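Local coordinates for cell division control protein 45 cdc45 putative (Entamoeba histolytica, PDB 6CC2) that probably acts in eukaryotic DNA replication as the Cdc45 subunit of the replicative helicase, and may help regulate replication through a conformational switch, at residues A[263-267]-A[268-272]; A[320-323]-A[324-328]. All blocks are in the same frame, centred on the assembly; numbering follows the deposited sequence.

Contact 1 of 2, residues A[263-267]-A[268-272]; sequences RHWTL and YDSLF. With EDO (1,2-ethanediol), chain K.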
ATOM      1  N   ARG A 263     -12.331  13.804   7.194  1.00 16.64           N
ATOM      2  CA  ARG A 263     -13.044  14.886   6.538  1.00 18.61           C
ATOM      3  C   ARG A 263     -14.074  14.383   5.544  1.00 19.21           C
ATOM      4  O   ARG A 263     -15.001  15.115   5.207  1.00 19.60           O
ATOM      5  CB  ARG A 263     -12.049  15.824   5.851  1.00 21.12           C
ATOM      6  CG  ARG A 263     -11.306  16.746   6.802  1.00 20.22           C
ATOM      7  CD  ARG A 263     -10.304  17.650   6.053  1.00 21.71           C
ATOM      8  NE  ARG A 263      -9.272  16.819   5.428  1.00 21.06           N
ATOM      9  CZ  ARG A 263      -8.228  16.321   6.079  1.00 22.68           C
ATOM     10  NH1 ARG A 263      -8.027  16.592   7.361  1.00 24.32           N
ATOM     11  NH2 ARG A 263      -7.370  15.550   5.434  1.00 22.45           N
ATOM     12  N   HIS A 264     -13.949  13.140   5.089  1.00 17.21           N
ATOM     13  CA  HIS A 264     -14.830  12.564   4.075  1.00 18.15           C
ATOM     14  C   HIS A 264     -15.735  11.490   4.663  1.00 20.91           C
ATOM     15  O   HIS A 264     -16.331  10.684   3.933  1.00 21.20           O
ATOM     16  CB  HIS A 264     -13.956  12.032   2.941  1.00 19.68           C
ATOM     17  CG  HIS A 264     -12.901  13.014   2.556  1.00 20.30           C
ATOM     18  ND1 HIS A 264     -13.193  14.193   1.900  1.00 20.40           N
ATOM     19  CD2 HIS A 264     -11.574  13.050   2.820  1.00 19.12           C
ATOM     20  CE1 HIS A 264     -12.076  14.892   1.756  1.00 20.98           C
ATOM     21  NE2 HIS A 264     -11.092  14.232   2.331  1.00 20.72           N
ATOM     22  N   TRP A 265     -15.874  11.487   5.974  1.00 19.89           N
ATOM     23  CA  TRP A 265     -16.615  10.446   6.678  1.00 19.09           C
ATOM     24  C   TRP A 265     -17.339  11.113   7.837  1.00 18.65           C
ATOM     25  O   TRP A 265     -17.832  12.247   7.703  1.00 18.33           O
ATOM     26  CB  TRP A 265     -15.653   9.359   7.144  1.00 19.12           C
ATOM     27  CG  TRP A 265     -16.213   8.000   7.321  1.00 18.91           C
ATOM     28  CD1 TRP A 265     -17.510   7.626   7.300  1.00 18.38           C
ATOM     29  CD2 TRP A 265     -15.446   6.794   7.498  1.00 16.99           C
ATOM     30  NE1 TRP A 265     -17.617   6.257   7.471  1.00 18.79           N
ATOM     31  CE2 TRP A 265     -16.360   5.732   7.609  1.00 18.97           C
ATOM     32  CE3 TRP A 265     -14.083   6.526   7.585  1.00 17.91           C
ATOM     33  CZ2 TRP A 265     -15.953   4.416   7.789  1.00 20.42           C
ATOM     34  CZ3 TRP A 265     -13.686   5.223   7.770  1.00 22.21           C
ATOM     35  CH2 TRP A 265     -14.616   4.186   7.864  1.00 20.80           C
ATOM     36  N   THR A 266     -17.440  10.398   8.960  1.00 17.99           N
ATOM     37  CA  THR A 266     -18.005  10.904  10.207  1.00 18.63           C
ATOM     38  C   THR A 266     -16.980  10.691  11.313  1.00 20.10           C
ATOM     39  O   THR A 266     -16.149   9.788  11.232  1.00 18.07           O
ATOM     40  CB  THR A 266     -19.303  10.214  10.614  1.00 19.10           C
ATOM     41  OG1 THR A 266     -19.035   8.851  11.012  1.00 21.68           O
ATOM     42  CG2 THR A 266     -20.339  10.211   9.478  1.00 20.74           C
ATOM     43  N   LEU A 267     -17.053  11.513  12.365  1.00 20.31           N
ATOM     44  CA  LEU A 267     -16.154  11.310  13.499  1.00 20.78           C
ATOM     45  C   LEU A 267     -16.315   9.911  14.067  1.00 21.46           C
ATOM     46  O   LEU A 267     -15.330   9.213  14.331  1.00 18.71           O
ATOM     47  CB  LEU A 267     -16.430  12.353  14.572  1.00 23.56           C
ATOM     48  CG  LEU A 267     -15.744  12.096  15.921  1.00 28.91           C
ATOM     49  CD1 LEU A 267     -14.240  12.023  15.764  1.00 34.58           C
ATOM     50  CD2 LEU A 267     -16.149  13.176  16.938  1.00 33.08           C
ATOM     51  N   TYR A 268     -17.565   9.481  14.246  1.00 20.76           N
ATOM     52  CA  TYR A 268     -17.860   8.206  14.882  1.00 22.88           C
ATOM     53  C   TYR A 268     -17.202   7.056  14.143  1.00 23.87           C
ATOM     54  O   TYR A 268     -16.499   6.240  14.746  1.00 22.57           O
ATOM     55  CB  TYR A 268     -19.376   8.024  14.931  1.00 24.09           C
ATOM     56  CG  TYR A 268     -19.870   6.847  15.724  1.00 26.08           C
ATOM     57  CD1 TYR A 268     -20.126   6.956  17.086  1.00 26.78           C
ATOM     58  CD2 TYR A 268     -20.107   5.640  15.107  1.00 27.21           C
ATOM     59  CE1 TYR A 268     -20.600   5.892  17.819  1.00 29.56           C
ATOM     60  CE2 TYR A 268     -20.580   4.548  15.837  1.00 31.11           C
ATOM     61  CZ  TYR A 268     -20.819   4.685  17.190  1.00 33.39           C
ATOM     62  OH  TYR A 268     -21.281   3.619  17.914  1.00 37.42           O
ATOM     63  N   ASP A 269     -17.423   6.972  12.833  1.00 19.07           N
ATOM     64  CA  ASP A 269     -16.938   5.832  12.080  1.00 19.40           C
ATOM     65  C   ASP A 269     -15.475   5.969  11.693  1.00 21.37           C
ATOM     66  O   ASP A 269     -14.765   4.964  11.635  1.00 19.92           O
ATOM     67  CB  ASP A 269     -17.805   5.641  10.854  1.00 19.80           C
ATOM     68  CG  ASP A 269     -19.027   4.775  11.158  1.00 31.03           C
ATOM     69  OD1 ASP A 269     -18.878   3.820  11.943  1.00 35.02           O
ATOM     70  OD2 ASP A 269     -20.116   5.070  10.649  1.00 36.86           O
ATOM     71  N   SER A 270     -14.984   7.189  11.471  1.00 18.40           N
ATOM     72  CA  SER A 270     -13.559   7.336  11.182  1.00 19.44           C
ATOM     73  C   SER A 270     -12.737   6.876  12.373  1.00 19.82           C
ATOM     74  O   SER A 270     -11.763   6.130  12.236  1.00 18.60           O
ATOM     75  CB  SER A 270     -13.247   8.784  10.812  1.00 19.56           C
ATOM     76  OG  SER A 270     -11.856   8.951  10.580  1.00 19.07           O
ATOM     77  N   LEU A 271     -13.122   7.312  13.566  1.00 18.60           N
ATOM     78  CA  LEU A 271     -12.384   6.912  14.760  1.00 18.30           C
ATOM     79  C   LEU A 271     -12.436   5.409  14.977  1.00 21.68           C
ATOM     80  O   LEU A 271     -11.418   4.784  15.279  1.00 21.85           O
ATOM     81  CB  LEU A 271     -12.939   7.645  15.986  1.00 22.71           C
ATOM     82  CG  LEU A 271     -12.289   7.345  17.326  1.00 26.74           C
ATOM     83  CD1 LEU A 271     -10.806   7.613  17.306  1.00 30.73           C
ATOM     84  CD2 LEU A 271     -12.972   8.169  18.415  1.00 27.26           C
ATOM     85  N   PHE A 272     -13.610   4.806  14.798  1.00 21.54           N
ATOM     86  CA  PHE A 272     -13.756   3.372  15.062  1.00 22.33           C
ATOM     87  C   PHE A 272     -12.955   2.529  14.079  1.00 21.67           C
ATOM     88  O   PHE A 272     -12.544   1.420  14.423  1.00 23.18           O
ATOM     89  CB  PHE A 272     -15.235   2.987  15.012  1.00 21.39           C
ATOM     90  CG  PHE A 272     -15.527   1.610  15.579  1.00 19.85           C
ATOM     91  CD1 PHE A 272     -15.656   1.426  16.938  1.00 22.09           C
ATOM     92  CD2 PHE A 272     -15.653   0.529  14.741  1.00 23.64           C
ATOM     93  CE1 PHE A 272     -15.919   0.179  17.455  1.00 24.44           C
ATOM     94  CE2 PHE A 272     -15.915  -0.741  15.255  1.00 25.66           C
ATOM     95  CZ  PHE A 272     -16.045  -0.904  16.612  1.00 24.72           C
TER
HETATM   96  C1  EDO K 610      -8.807  17.408  11.704  1.00 72.95           C
HETATM   97  O1  EDO K 610      -8.712  18.738  12.225  1.00 75.82           O
HETATM   98  C2  EDO K 610      -9.637  17.425  10.425  1.00 70.22           C
HETATM   99  O2  EDO K 610      -9.080  18.363   9.497  1.00 67.99           O
HETATM  100  O   HOH W   1     -20.365   5.321   7.873  1.00 39.00           O
HETATM  101  O   HOH W   2     -21.302   7.334  11.498  1.00 36.14           O
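Thr266 caps the start of a helix whose first turn contains Asp269 and Ser270. Its OG1 accepts the amide of Asp269, N to OG1 3.1 Å with an N-H...O angle of 165°, so a hydroxyl takes up an N-H at the helix start, where no preceding turn supplies the i-4 carbonyl. The first torsion of Thr266 (chi1 70°) sets OG1 between its own N and carbonyl carbon and turns it to that amide, while CG2 lies beside N. Threonine suits an N-cap because its short side chain can bring an acceptor back to the amide three residues on.

The backbone follows: Ser270 N binds Thr266 O at 2.9 Å and Leu271 N binds Leu267 O at 3.0 Å, opening the i to i+4 ladder.

Water extends the cap. One molecule links Thr266 OG1 to Asp269 OD2, and another takes the indole N-H of Trp265 (water O to NE1 2.9 Å) while donating to the same OD2. Two water protons thus converge on one carboxylate oxygen, and an acidic side chain in the first turn would also face the helix dipole favourably.

Over the Trp265 ring, which lies across the start of the turn, Asp269 CB gives apolar packing, 3.3 Å above one face and offset toward the rim; Ser270 N rests over the same face. The ring and the carboxylate are tilted 31° apart, the water at NE1 lying in the ring plane.

Arg263 leads away from the turn to salt bridges with Asp256 and Asp356, and its NH1 also donates to the ethanediol. Helix 393-417 packs on Trp265 through Ile401 and Lys405, whereas helix 288-298 meets Tyr268, whose OH bonds Asp293; Ser270 OG reaches back to Met260 O in the loop after strand 251-257.

Contact 2 of 2, residues A[320-323]-A[324-328]; sequences KFLL and KMEGY
Met325, present as selenomethionine, follows Phe321 by one helical turn, and its side chain runs back along that residue. CB begins beside the Phe321 carbonyl, 3.3 Å from its O, the oxygen that accepts the Met325 amide in a short bond, N to O 2.8 Å. With CG beside its own N and anti to the carbonyl carbon (chi1 -79°), the chain sets out toward the Phe321 side of the helix. The bend at chi2 then carries the selenium past the ring, 5.3 Å from its centroid and 65° off the ring normal, an oblique Met-aromatic contact, and the bend at chi3 turns the methyl CE. On the other flank the selenium lies in the plane of the Tyr328 ring, at its edge. A long, flexible and polarisable chain suits a place between two aromatic rings, and the side chain also packs on Phe334 and Leu337.

Next round the helix, Glu326 lays its extended chain across Leu322: its CG is 4.0 Å from Leu322 CD1, and OE2 is 3.4 Å from the same methyl. The aliphatic part of the glutamate thus shares the apolar surface of the leucine, and Phe338 of strand 338-344 touches both. Leu323 CD1 lies near OE1.

Lys324 folds CB and CG over Lys320 O, which its amide binds at 3.0 Å; its NZ has a long, weak ion pair with Asp298. Gly327 N reaches Leu323 O only weakly, at 3.3 Å. The whole is the i to i+4 ladder of an alpha-helix, with Phe321 and Met325 on its buried stripe and Lys320 and Leu323 on its exposed side.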
ATOM      1  N   LYS A 320     -14.060  20.354  20.661  1.00 25.05           N
ATOM      2  CA  LYS A 320     -14.117  19.410  21.777  1.00 25.95           C
ATOM      3  C   LYS A 320     -13.386  18.121  21.441  1.00 24.68           C
ATOM      4  O   LYS A 320     -12.623  17.590  22.259  1.00 27.92           O
ATOM      5  CB  LYS A 320     -15.573  19.093  22.152  1.00 28.72           C
ATOM      6  CG  LYS A 320     -16.232  20.109  23.059  1.00 32.10           C
ATOM      7  CD  LYS A 320     -17.720  19.764  23.286  1.00 39.76           C
ATOM      8  CE  LYS A 320     -18.106  19.843  24.755  1.00 47.32           C
ATOM      9  NZ  LYS A 320     -19.530  20.188  24.915  1.00 58.84           N
ATOM     10  N   PHE A 321     -13.630  17.587  20.243  1.00 21.66           N
ATOM     11  CA  PHE A 321     -12.984  16.345  19.815  1.00 24.94           C
ATOM     12  C   PHE A 321     -11.469  16.500  19.794  1.00 25.24           C
ATOM     13  O   PHE A 321     -10.738  15.670  20.349  1.00 26.87           O
ATOM     14  CB  PHE A 321     -13.534  15.957  18.442  1.00 25.94           C
ATOM     15  CG  PHE A 321     -12.592  15.134  17.612  1.00 40.80           C
ATOM     16  CD1 PHE A 321     -12.274  13.841  17.964  1.00 47.70           C
ATOM     17  CD2 PHE A 321     -12.030  15.673  16.460  1.00 53.78           C
ATOM     18  CE1 PHE A 321     -11.402  13.089  17.179  1.00 49.36           C
ATOM     19  CE2 PHE A 321     -11.158  14.933  15.682  1.00 57.56           C
ATOM     20  CZ  PHE A 321     -10.845  13.639  16.046  1.00 53.03           C
ATOM     21  N   LEU A 322     -10.975  17.575  19.187  1.00 24.36           N
ATOM     22  CA  LEU A 322      -9.534  17.775  19.094  1.00 24.64           C
ATOM     23  C   LEU A 322      -8.897  17.874  20.475  1.00 25.72           C
ATOM     24  O   LEU A 322      -7.855  17.261  20.739  1.00 27.14           O
ATOM     25  CB  LEU A 322      -9.237  19.038  18.287  1.00 30.31           C
ATOM     26  CG  LEU A 322      -7.814  19.594  18.348  1.00 52.57           C
ATOM     27  CD1 LEU A 322      -6.799  18.576  17.857  1.00 58.21           C
ATOM     28  CD2 LEU A 322      -7.709  20.889  17.541  1.00 62.46           C
ATOM     29  N   LEU A 323      -9.497  18.652  21.370  1.00 25.94           N
ATOM     30  CA  LEU A 323      -8.903  18.813  22.695  1.00 29.25           C
ATOM     31  C   LEU A 323      -8.914  17.497  23.460  1.00 32.41           C
ATOM     32  O   LEU A 323      -7.926  17.146  24.115  1.00 31.20           O
ATOM     33  CB  LEU A 323      -9.656  19.883  23.471  1.00 27.92           C
ATOM     34  CG  LEU A 323      -9.122  20.192  24.875  1.00 38.15           C
ATOM     35  CD1 LEU A 323      -7.653  20.575  24.801  1.00 44.92           C
ATOM     36  CD2 LEU A 323      -9.936  21.304  25.538  1.00 45.93           C
ATOM     37  N   LYS A 324     -10.024  16.760  23.396  1.00 27.28           N
ATOM     38  CA  LYS A 324     -10.111  15.484  24.087  1.00 27.68           C
ATOM     39  C   LYS A 324      -9.125  14.475  23.517  1.00 27.51           C
ATOM     40  O   LYS A 324      -8.469  13.749  24.280  1.00 30.05           O
ATOM     41  CB  LYS A 324     -11.544  14.950  24.002  1.00 29.01           C
ATOM     42  CG  LYS A 324     -12.533  15.683  24.928  1.00 31.31           C
ATOM     43  CD  LYS A 324     -12.172  15.450  26.375  1.00 37.51           C
ATOM     44  CE  LYS A 324     -13.385  15.607  27.297  1.00 45.40           C
ATOM     45  NZ  LYS A 324     -13.034  15.334  28.704  1.00 47.87           N
HETATM   46  N   MSE A 325      -8.983  14.431  22.187  1.00 27.86           N
HETATM   47  CA  MSE A 325      -8.099  13.474  21.537  1.00 28.87           C
HETATM   48  C   MSE A 325      -6.638  13.778  21.837  1.00 28.60           C
HETATM   49  O   MSE A 325      -5.816  12.863  21.956  1.00 27.72           O
HETATM   50  CB  MSE A 325      -8.337  13.456  20.036  1.00 33.23           C
HETATM   51  CG  MSE A 325      -9.559  12.670  19.608  1.00 43.33           C
HETATM   52 SE   MSE A 325      -9.401  10.743  19.984  1.00 47.41          SE
HETATM   53  CE  MSE A 325      -7.825  10.357  18.937  1.00 54.95           C
ATOM     54  N   GLU A 326      -6.304  15.064  21.953  1.00 31.14           N
ATOM     55  CA  GLU A 326      -4.968  15.437  22.388  1.00 39.09           C
ATOM     56  C   GLU A 326      -4.641  14.780  23.721  1.00 35.52           C
ATOM     57  O   GLU A 326      -3.582  14.161  23.873  1.00 33.84           O
ATOM     58  CB  GLU A 326      -4.848  16.958  22.479  1.00 54.39           C
ATOM     59  CG  GLU A 326      -4.765  17.651  21.123  1.00 71.27           C
ATOM     60  CD  GLU A 326      -4.622  19.161  21.236  1.00 79.90           C
ATOM     61  OE1 GLU A 326      -4.489  19.667  22.371  1.00 83.06           O
ATOM     62  OE2 GLU A 326      -4.643  19.839  20.190  1.00 79.26           O
ATOM     63  N   GLY A 327      -5.560  14.886  24.693  1.00 32.35           N
ATOM     64  CA  GLY A 327      -5.347  14.244  25.981  1.00 33.88           C
ATOM     65  C   GLY A 327      -5.318  12.731  25.879  1.00 35.03           C
ATOM     66  O   GLY A 327      -4.425  12.076  26.421  1.00 34.68           O
ATOM     67  N   TYR A 328      -6.295  12.150  25.178  1.00 31.98           N
ATOM     68  CA  TYR A 328      -6.310  10.696  25.018  1.00 31.02           C
ATOM     69  C   TYR A 328      -5.001  10.207  24.399  1.00 30.74           C
ATOM     70  O   TYR A 328      -4.491   9.145  24.761  1.00 32.51           O
ATOM     71  CB  TYR A 328      -7.484  10.259  24.143  1.00 32.32           C
ATOM     72  CG  TYR A 328      -8.859  10.547  24.703  1.00 32.96           C
ATOM     73  CD1 TYR A 328      -9.077  10.651  26.067  1.00 36.36           C
ATOM     74  CD2 TYR A 328      -9.942  10.702  23.854  1.00 31.47           C
ATOM     75  CE1 TYR A 328     -10.345  10.907  26.569  1.00 39.71           C
ATOM     76  CE2 TYR A 328     -11.202  10.949  24.335  1.00 40.17           C
ATOM     77  CZ  TYR A 328     -11.401  11.058  25.693  1.00 41.19           C
ATOM     78  OH  TYR A 328     -12.668  11.314  26.155  1.00 44.79           O
TER

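Read from the N terminus, the chain leaves strand 251-257 and turns through a loop, at whose end contact 1 makes the capping turn into helix 267-273. It then passes helices 275-281, 288-298 and 303-306 before reaching contact 2, inside helix 315-331. The two are in series, neither nested nor crossed, and each spans a single local turn. Although about 50 residues separate them, their centres lie about 15 Å apart and they touch, the Leu267 side chain packing on the Phe321 ring. The start of helix 267-273 meets the buried stripe of helix 315-331 there, and Leu259, in the loop after strand 251-257, touches Ser270 and Phe321 alike.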